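Local coordinates for protein pseudoperoxidase (Leishmania major, PDB 5VIA) that binds heme b, its iron held by two axial protein ligands, in a peroxidase-type fold; the peroxidase activity assigned to its family is uncertain here, at residues 169-174 / 199-204; 54-59 / 217-222. All blocks are in the same frame, centred on the assembly; numbering follows the deposited sequence.

Contact 1 (169-174 / 199-204). With HEM (protoporphyrin IX containing Fe), chain B.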
loop_
_atom_site.group_PDB
_atom_site.type_symbol
_atom_site.label_atom_id
_atom_site.label_comp_id
_atom_site.label_asym_id
_atom_site.label_seq_id
_atom_site.Cartn_x
_atom_site.Cartn_y
_atom_site.Cartn_z
ATOM N N SER A 169 -7.948 -11.296 2.057
ATOM C CA SER A 169 -8.841 -11.400 0.904
ATOM C C SER A 169 -9.657 -12.683 0.910
ATOM O O SER A 169 -10.708 -12.760 0.280
ATOM C CB SER A 169 -8.048 -11.312 -0.398
ATOM O OG SER A 169 -7.371 -10.078 -0.463
ATOM N N GLY A 170 -9.156 -13.701 1.599
ATOM C CA GLY A 170 -9.851 -14.972 1.673
ATOM C C GLY A 170 -9.254 -16.038 0.773
ATOM O O GLY A 170 -9.810 -17.138 0.656
ATOM N N LEU A 171 -8.140 -15.710 0.122
ATOM C CA LEU A 171 -7.450 -16.675 -0.737
ATOM C C LEU A 171 -5.933 -16.509 -0.636
ATOM O O LEU A 171 -5.435 -15.461 -0.226
ATOM C CB LEU A 171 -7.907 -16.533 -2.192
ATOM C CG LEU A 171 -7.609 -15.129 -2.735
ATOM C CD1 LEU A 171 -6.707 -15.169 -3.946
ATOM C CD2 LEU A 171 -8.879 -14.379 -3.071
ATOM N N GLU A 172 -5.221 -17.561 -1.028
ATOM C CA GLU A 172 -3.779 -17.691 -0.876
ATOM C C GLU A 172 -3.222 -18.033 -2.267
ATOM O O GLU A 172 -3.994 -18.391 -3.163
ATOM C CB GLU A 172 -3.553 -18.861 0.094
ATOM C CG GLU A 172 -2.152 -19.397 0.300
ATOM C CD GLU A 172 -2.048 -20.113 1.629
ATOM O OE1 GLU A 172 -1.786 -21.335 1.654
ATOM O OE2 GLU A 172 -2.251 -19.432 2.658
ATOM N N SER A 173 -1.903 -17.937 -2.454
ATOM C CA SER A 173 -1.255 -18.376 -3.702
ATOM C C SER A 173 -1.733 -17.594 -4.919
ATOM O O SER A 173 -2.005 -18.162 -5.978
ATOM C CB SER A 173 -1.461 -19.873 -3.951
ATOM O OG SER A 173 -0.983 -20.640 -2.866
ATOM N N ALA A 174 -1.843 -16.288 -4.755
ATOM C CA ALA A 174 -2.215 -15.410 -5.850
ATOM C C ALA A 174 -1.514 -14.090 -5.611
ATOM O O ALA A 174 -1.194 -13.762 -4.470
ATOM C CB ALA A 174 -3.712 -15.211 -5.882
ATOM N N ALA A 199 -11.489 -12.550 -15.669
ATOM C CA ALA A 199 -12.816 -13.134 -15.494
ATOM C C ALA A 199 -13.190 -13.073 -14.017
ATOM O O ALA A 199 -12.306 -13.034 -13.158
ATOM C CB ALA A 199 -12.840 -14.568 -16.005
ATOM N N PRO A 200 -14.498 -13.023 -13.718
ATOM C CA PRO A 200 -14.967 -12.999 -12.327
ATOM C C PRO A 200 -14.404 -14.171 -11.533
ATOM O O PRO A 200 -14.344 -15.274 -12.061
ATOM C CB PRO A 200 -16.483 -13.157 -12.470
ATOM C CG PRO A 200 -16.792 -12.551 -13.785
ATOM C CD PRO A 200 -15.600 -12.829 -14.676
ATOM N N LEU A 201 -13.991 -13.927 -10.293
ATOM C CA LEU A 201 -13.464 -14.984 -9.435
ATOM C C LEU A 201 -14.377 -15.170 -8.236
ATOM O O LEU A 201 -14.693 -14.208 -7.529
ATOM C CB LEU A 201 -12.049 -14.643 -8.955
ATOM C CG LEU A 201 -11.422 -15.585 -7.921
ATOM C CD1 LEU A 201 -11.073 -16.918 -8.548
ATOM C CD2 LEU A 201 -10.192 -14.960 -7.274
ATOM N N THR A 202 -14.814 -16.402 -8.007
ATOM C CA THR A 202 -15.598 -16.691 -6.818
ATOM C C THR A 202 -14.648 -17.085 -5.706
ATOM O O THR A 202 -13.877 -18.029 -5.851
ATOM C CB THR A 202 -16.586 -17.840 -7.050
ATOM O OG1 THR A 202 -17.576 -17.434 -8.001
ATOM C CG2 THR A 202 -17.277 -18.213 -5.749
ATOM N N VAL A 203 -14.685 -16.359 -4.597
ATOM C CA VAL A 203 -13.899 -16.760 -3.442
ATOM C C VAL A 203 -14.803 -17.608 -2.552
ATOM O O VAL A 203 -15.782 -17.110 -1.999
ATOM C CB VAL A 203 -13.320 -15.542 -2.686
ATOM C CG1 VAL A 203 -12.485 -15.990 -1.508
ATOM C CG2 VAL A 203 -12.474 -14.696 -3.624
ATOM N N ALA A 204 -14.485 -18.895 -2.441
ATOM C CA ALA A 204 -15.294 -19.830 -1.659
ATOM C C ALA A 204 -14.980 -19.760 -0.173
ATOM O O ALA A 204 -13.846 -19.483 0.219
ATOM C CB ALA A 204 -15.092 -21.249 -2.158
HETATM C CHA HEM B . -2.507 -5.976 -1.315
HETATM C CHB HEM B . -6.645 -4.203 -3.186
HETATM C CHC HEM B . -4.842 0.257 -2.529
HETATM C CHD HEM B . -0.466 -1.556 -1.370
HETATM C C1A HEM B . -3.788 -5.856 -1.796
HETATM C C2A HEM B . -4.729 -6.950 -1.892
HETATM C C3A HEM B . -5.866 -6.478 -2.396
HETATM C C4A HEM B . -5.692 -5.050 -2.653
HETATM C CMA HEM B . -7.144 -7.290 -2.672
HETATM C CAA HEM B . -4.460 -8.399 -1.430
HETATM C CBA HEM B . -4.569 -8.320 0.105
HETATM C CGA HEM B . -4.328 -9.649 0.786
HETATM O O1A HEM B . -5.110 -10.600 0.535
HETATM O O2A HEM B . -3.376 -9.745 1.608
HETATM C C1B HEM B . -6.552 -2.826 -3.158
HETATM C C2B HEM B . -7.545 -1.876 -3.601
HETATM C C3B HEM B . -7.075 -0.635 -3.407
HETATM C C4B HEM B . -5.722 -0.756 -2.866
HETATM C CMB HEM B . -8.926 -2.251 -4.159
HETATM C CAB HEM B . -7.869 0.648 -3.761
HETATM C CBB HEM B . -7.676 1.806 -3.120
HETATM C C1C HEM B . -3.508 0.170 -2.170
HETATM C C2C HEM B . -2.586 1.291 -1.942
HETATM C C3C HEM B . -1.372 0.771 -1.615
HETATM C C4C HEM B . -1.496 -0.679 -1.635
HETATM C CMC HEM B . -2.999 2.786 -2.051
HETATM C CAC HEM B . -0.021 1.422 -1.241
HETATM C CBC HEM B . 0.131 2.738 -1.038
HETATM C C1D HEM B . -0.591 -2.920 -1.262
HETATM C C2D HEM B . 0.489 -3.836 -0.963
HETATM C C3D HEM B . -0.147 -5.220 -0.949
HETATM C C4D HEM B . -1.548 -4.996 -1.241
HETATM C CMD HEM B . 1.973 -3.490 -0.710
HETATM C CAD HEM B . 0.561 -6.569 -0.653
HETATM C CBD HEM B . 0.490 -6.726 0.871
HETATM C CGD HEM B . 1.107 -8.026 1.328
HETATM O O1D HEM B . 0.940 -8.385 2.532
HETATM O O2D HEM B . 1.755 -8.697 0.487
HETATM N NA HEM B . -4.404 -4.705 -2.278
HETATM N NB HEM B . -5.452 -2.116 -2.728
HETATM N NC HEM B . -2.800 -1.020 -1.975
HETATM N ND HEM B . -1.773 -3.637 -1.434
HETATM FE FE HEM B . -3.650 -2.889 -2.058
#
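Leu201 and Val203 pack one after the other against the loop 169-174, whose first residue hydrogen-bonds a heme propionate. Leu201 comes first along 199-204. Its side chain sets off toward the loop, and CD2 lies 4.4 Å from Leu171 CD2, a loose methyl-to-methyl approach. Val203 follows, and it touches more than one residue of the loop. Its CG2 touches Leu171 CD2 at 3.7 Å, and the two side chains cross at about a right angle. Its other methyl, CG1, is anti to the backbone N (chi1 -179°) and lies 3.6 Å from Gly170 O. Gly170 has a positive phi of 103°, a backbone shape that glycine adopts readily. The nearest CA pair across the contact is here, Gly170 CA to Val203 CA at 6.8 Å. Asn209 ND2 donates to both Gly170 O and Ala204 O and so ties the two segments together from outside. On the heme side, Ser169 OG gives a short hydrogen bond of 2.5 Å to O1A of a heme propionate. Ser169 N adds a weak one to the same O1A, at 3.3 Å and bent to 125°. Phe164 also touches the Ser169 side chain. No hydrogen bond passes directly between the two segments. Ser169 O is buried here with no polar partner in the model, a probable small energetic cost. The chemistry therefore divides: methyl groups and the Gly170 carbonyl meet 199-204, while Ser169 OG, with weak help from Ser169 N, binds the propionate.

Contact 2 (54-59 / 217-222). With HEM (protoporphyrin IX containing Fe), chain B.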
loop_
_atom_site.group_PDB
_atom_site.type_symbol
_atom_site.label_atom_id
_atom_site.label_comp_id
_atom_site.label_asym_id
_atom_site.label_seq_id
_atom_site.Cartn_x
_atom_site.Cartn_y
_atom_site.Cartn_z
ATOM N N GLU A 54 -13.430 -2.807 5.612
ATOM C CA GLU A 54 -13.895 -4.054 6.184
ATOM C C GLU A 54 -13.682 -5.165 5.154
ATOM O O GLU A 54 -13.457 -6.329 5.505
ATOM C CB GLU A 54 -15.378 -3.919 6.543
ATOM C CG GLU A 54 -15.857 -4.885 7.598
ATOM C CD GLU A 54 -14.929 -4.937 8.794
ATOM O OE1 GLU A 54 -14.599 -3.866 9.356
ATOM O OE2 GLU A 54 -14.520 -6.057 9.163
ATOM N N THR A 55 -13.718 -4.784 3.877
ATOM C CA THR A 55 -13.593 -5.741 2.776
ATOM C C THR A 55 -12.611 -5.263 1.694
ATOM O O THR A 55 -12.553 -4.063 1.375
ATOM C CB THR A 55 -14.988 -6.028 2.149
ATOM O OG1 THR A 55 -14.851 -6.892 1.018
ATOM C CG2 THR A 55 -15.657 -4.725 1.698
ATOM N N VAL A 56 -11.839 -6.193 1.125
ATOM C CA VAL A 56 -10.941 -5.849 0.016
ATOM C C VAL A 56 -11.694 -5.492 -1.261
ATOM O O VAL A 56 -11.099 -4.983 -2.221
ATOM C CB VAL A 56 -9.889 -6.961 -0.281
ATOM C CG1 VAL A 56 -9.020 -7.214 0.944
ATOM C CG2 VAL A 56 -10.567 -8.256 -0.746
ATOM N N ASP A 57 -13.001 -5.748 -1.282
ATOM C CA ASP A 57 -13.830 -5.234 -2.361
ATOM C C ASP A 57 -13.700 -3.708 -2.431
ATOM O O ASP A 57 -13.857 -3.112 -3.501
ATOM C CB ASP A 57 -15.290 -5.644 -2.173
ATOM C CG ASP A 57 -15.590 -7.014 -2.765
ATOM O OD1 ASP A 57 -14.788 -7.473 -3.612
ATOM O OD2 ASP A 57 -16.626 -7.619 -2.398
ATOM N N GLU A 58 -13.387 -3.084 -1.298
ATOM C CA GLU A 58 -13.160 -1.630 -1.260
ATOM C C GLU A 58 -11.683 -1.265 -1.440
ATOM O O GLU A 58 -11.327 -0.559 -2.379
ATOM C CB GLU A 58 -13.701 -1.021 0.037
ATOM C CG GLU A 58 -13.623 0.516 0.082
ATOM C CD GLU A 58 -14.244 1.086 1.348
ATOM O OE1 GLU A 58 -13.615 0.951 2.421
ATOM O OE2 GLU A 58 -15.359 1.652 1.278
ATOM N N SER A 59 -10.833 -1.742 -0.528
ATOM C CA SER A 59 -9.391 -1.570 -0.635
ATOM C C SER A 59 -8.730 -2.495 0.357
ATOM O O SER A 59 -9.420 -3.164 1.131
ATOM C CB SER A 59 -8.982 -0.128 -0.310
ATOM O OG SER A 59 -8.988 0.072 1.091
ATOM N N GLN A 217 -16.560 -10.095 -3.690
ATOM C CA GLN A 217 -17.375 -10.489 -4.830
ATOM C C GLN A 217 -16.923 -9.819 -6.118
ATOM O O GLN A 217 -17.428 -10.136 -7.192
ATOM C CB GLN A 217 -18.838 -10.128 -4.565
ATOM C CG GLN A 217 -19.406 -10.653 -3.249
ATOM C CD GLN A 217 -20.879 -10.305 -3.072
ATOM O OE1 GLN A 217 -21.415 -9.445 -3.775
ATOM N NE2 GLN A 217 -21.540 -10.974 -2.132
ATOM N N THR A 218 -15.974 -8.894 -6.010
ATOM C CA THR A 218 -15.568 -8.094 -7.155
ATOM C C THR A 218 -14.169 -8.461 -7.629
ATOM O O THR A 218 -13.595 -7.773 -8.477
ATOM C CB THR A 218 -15.571 -6.582 -6.818
ATOM O OG1 THR A 218 -14.399 -6.276 -6.065
ATOM C CG2 THR A 218 -16.806 -6.218 -6.000
ATOM N N LEU A 219 -13.600 -9.525 -7.081
ATOM C CA LEU A 219 -12.270 -9.915 -7.531
ATOM C C LEU A 219 -12.346 -10.536 -8.916
ATOM O O LEU A 219 -13.302 -11.249 -9.239
ATOM C CB LEU A 219 -11.587 -10.856 -6.546
ATOM C CG LEU A 219 -11.310 -10.333 -5.134
ATOM C CD1 LEU A 219 -10.544 -11.381 -4.334
ATOM C CD2 LEU A 219 -10.556 -9.009 -5.138
ATOM N N ARG A 220 -11.359 -10.232 -9.751
ATOM C CA ARG A 220 -11.290 -10.850 -11.064
ATOM C C ARG A 220 -9.919 -11.470 -11.259
ATOM O O ARG A 220 -8.967 -11.146 -10.544
ATOM C CB ARG A 220 -11.626 -9.854 -12.175
ATOM C CG ARG A 220 -13.055 -9.311 -12.114
ATOM C CD ARG A 220 -13.431 -8.649 -13.428
ATOM N NE ARG A 220 -14.644 -7.834 -13.341
ATOM C CZ ARG A 220 -14.790 -6.658 -13.954
ATOM N NH1 ARG A 220 -13.802 -6.164 -14.691
ATOM N NH2 ARG A 220 -15.920 -5.968 -13.831
ATOM N N CYS A 221 -9.821 -12.361 -12.234
ATOM C CA CYS A 221 -8.718 -13.298 -12.260
ATOM C C CYS A 221 -8.254 -13.612 -13.675
ATOM O O CYS A 221 -9.070 -13.791 -14.587
ATOM C CB CYS A 221 -9.172 -14.588 -11.573
ATOM S SG CYS A 221 -7.945 -15.883 -11.499
ATOM N N VAL A 222 -6.935 -13.662 -13.850
ATOM C CA VAL A 222 -6.340 -14.264 -15.034
ATOM C C VAL A 222 -5.256 -15.247 -14.596
ATOM O O VAL A 222 -4.616 -15.050 -13.558
ATOM C CB VAL A 222 -5.768 -13.209 -16.011
ATOM C CG1 VAL A 222 -4.492 -12.580 -15.467
ATOM C CG2 VAL A 222 -5.511 -13.837 -17.364
HETATM C CHA HEM B . -2.507 -5.976 -1.315
HETATM C CHB HEM B . -6.645 -4.203 -3.186
HETATM C CHC HEM B . -4.842 0.257 -2.529
HETATM C CHD HEM B . -0.466 -1.556 -1.370
HETATM C C1A HEM B . -3.788 -5.856 -1.796
HETATM C C2A HEM B . -4.729 -6.950 -1.892
HETATM C C3A HEM B . -5.866 -6.478 -2.396
HETATM C C4A HEM B . -5.692 -5.050 -2.653
HETATM C CMA HEM B . -7.144 -7.290 -2.672
HETATM C CAA HEM B . -4.460 -8.399 -1.430
HETATM C CBA HEM B . -4.569 -8.320 0.105
HETATM C CGA HEM B . -4.328 -9.649 0.786
HETATM O O1A HEM B . -5.110 -10.600 0.535
HETATM O O2A HEM B . -3.376 -9.745 1.608
HETATM C C1B HEM B . -6.552 -2.826 -3.158
HETATM C C2B HEM B . -7.545 -1.876 -3.601
HETATM C C3B HEM B . -7.075 -0.635 -3.407
HETATM C C4B HEM B . -5.722 -0.756 -2.866
HETATM C CMB HEM B . -8.926 -2.251 -4.159
HETATM C CAB HEM B . -7.869 0.648 -3.761
HETATM C CBB HEM B . -7.676 1.806 -3.120
HETATM C C1C HEM B . -3.508 0.170 -2.170
HETATM C C2C HEM B . -2.586 1.291 -1.942
HETATM C C3C HEM B . -1.372 0.771 -1.615
HETATM C C4C HEM B . -1.496 -0.679 -1.635
HETATM C CMC HEM B . -2.999 2.786 -2.051
HETATM C CAC HEM B . -0.021 1.422 -1.241
HETATM C CBC HEM B . 0.131 2.738 -1.038
HETATM C C1D HEM B . -0.591 -2.920 -1.262
HETATM C C2D HEM B . 0.489 -3.836 -0.963
HETATM C C3D HEM B . -0.147 -5.220 -0.949
HETATM C C4D HEM B . -1.548 -4.996 -1.241
HETATM C CMD HEM B . 1.973 -3.490 -0.710
HETATM C CAD HEM B . 0.561 -6.569 -0.653
HETATM C CBD HEM B . 0.490 -6.726 0.871
HETATM C CGD HEM B . 1.107 -8.026 1.328
HETATM O O1D HEM B . 0.940 -8.385 2.532
HETATM O O2D HEM B . 1.755 -8.697 0.487
HETATM N NA HEM B . -4.404 -4.705 -2.278
HETATM N NB HEM B . -5.452 -2.116 -2.728
HETATM N NC HEM B . -2.800 -1.020 -1.975
HETATM N ND HEM B . -1.773 -3.637 -1.434
HETATM FE FE HEM B . -3.650 -2.889 -2.058
#
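Asp57 turns its carboxylate onto the start of 217-222, and both oxygens are engaged. OD2 uses its syn lone pair, on the side of OD1, to accept from Gln217 N at 2.8 Å in a fairly straight bond (163°). OD1 takes two donors from Thr218. The hydroxyl OG1 donates at 2.8 Å from well above the carboxylate plane. The backbone N of Thr218 donates at 3.0 Å from the syn side, also tilted out of the plane. Both Thr218 donors lie over the same face. Thr218 OG1 sits between its own backbone N and carbonyl carbon (chi1 78°), which places it beside OD1. Thr218 CG2 packs 3.5 Å from Asp57 CG. Three bonds thus fix the rotation of the carboxylate and would probably favour its charged form. Asp57 N in turn donates to Thr55 OG1 at 3.2 Å, closing an ST turn over 55-57. Val56 faces the cofactor: its CB lies 3.7 Å from the heme methyl CMA. Its CG2 approaches Leu219 CD2 more loosely, at 4.5 Å. Along the chain, 54-59 lies in the loop between helices 33-49 and 67-79. Residues 219-222 belong to the central strand of a three-stranded antiparallel sheet, and Asn240 of strand 235-240 donates to Val56 O.

In the fold
The centres of contacts 1 and 2 lie about 8 Å apart, on the same side of the chain's centre. Along the chain the order is 54-59, 169-174, 199-204 and 217-222, so contact 2 brackets contact 1. Strands 199-200 and 219-224 are antiparallel neighbours in the three-stranded sheet. Probable hydrogen bonds Ala199 O to Cys221 N (2.7 Å) and Leu201 N to Leu219 O (3.0 Å) join the contacts there. At the heme, Ser169 OG packs on Val56 CG1 at 3.6 Å. Both heme-lining loops approach Leu219 of this small sheet, Leu171 from one and, more loosely, Val56 from the other. Cys60, an axial ligand of the iron, directly follows 54-59.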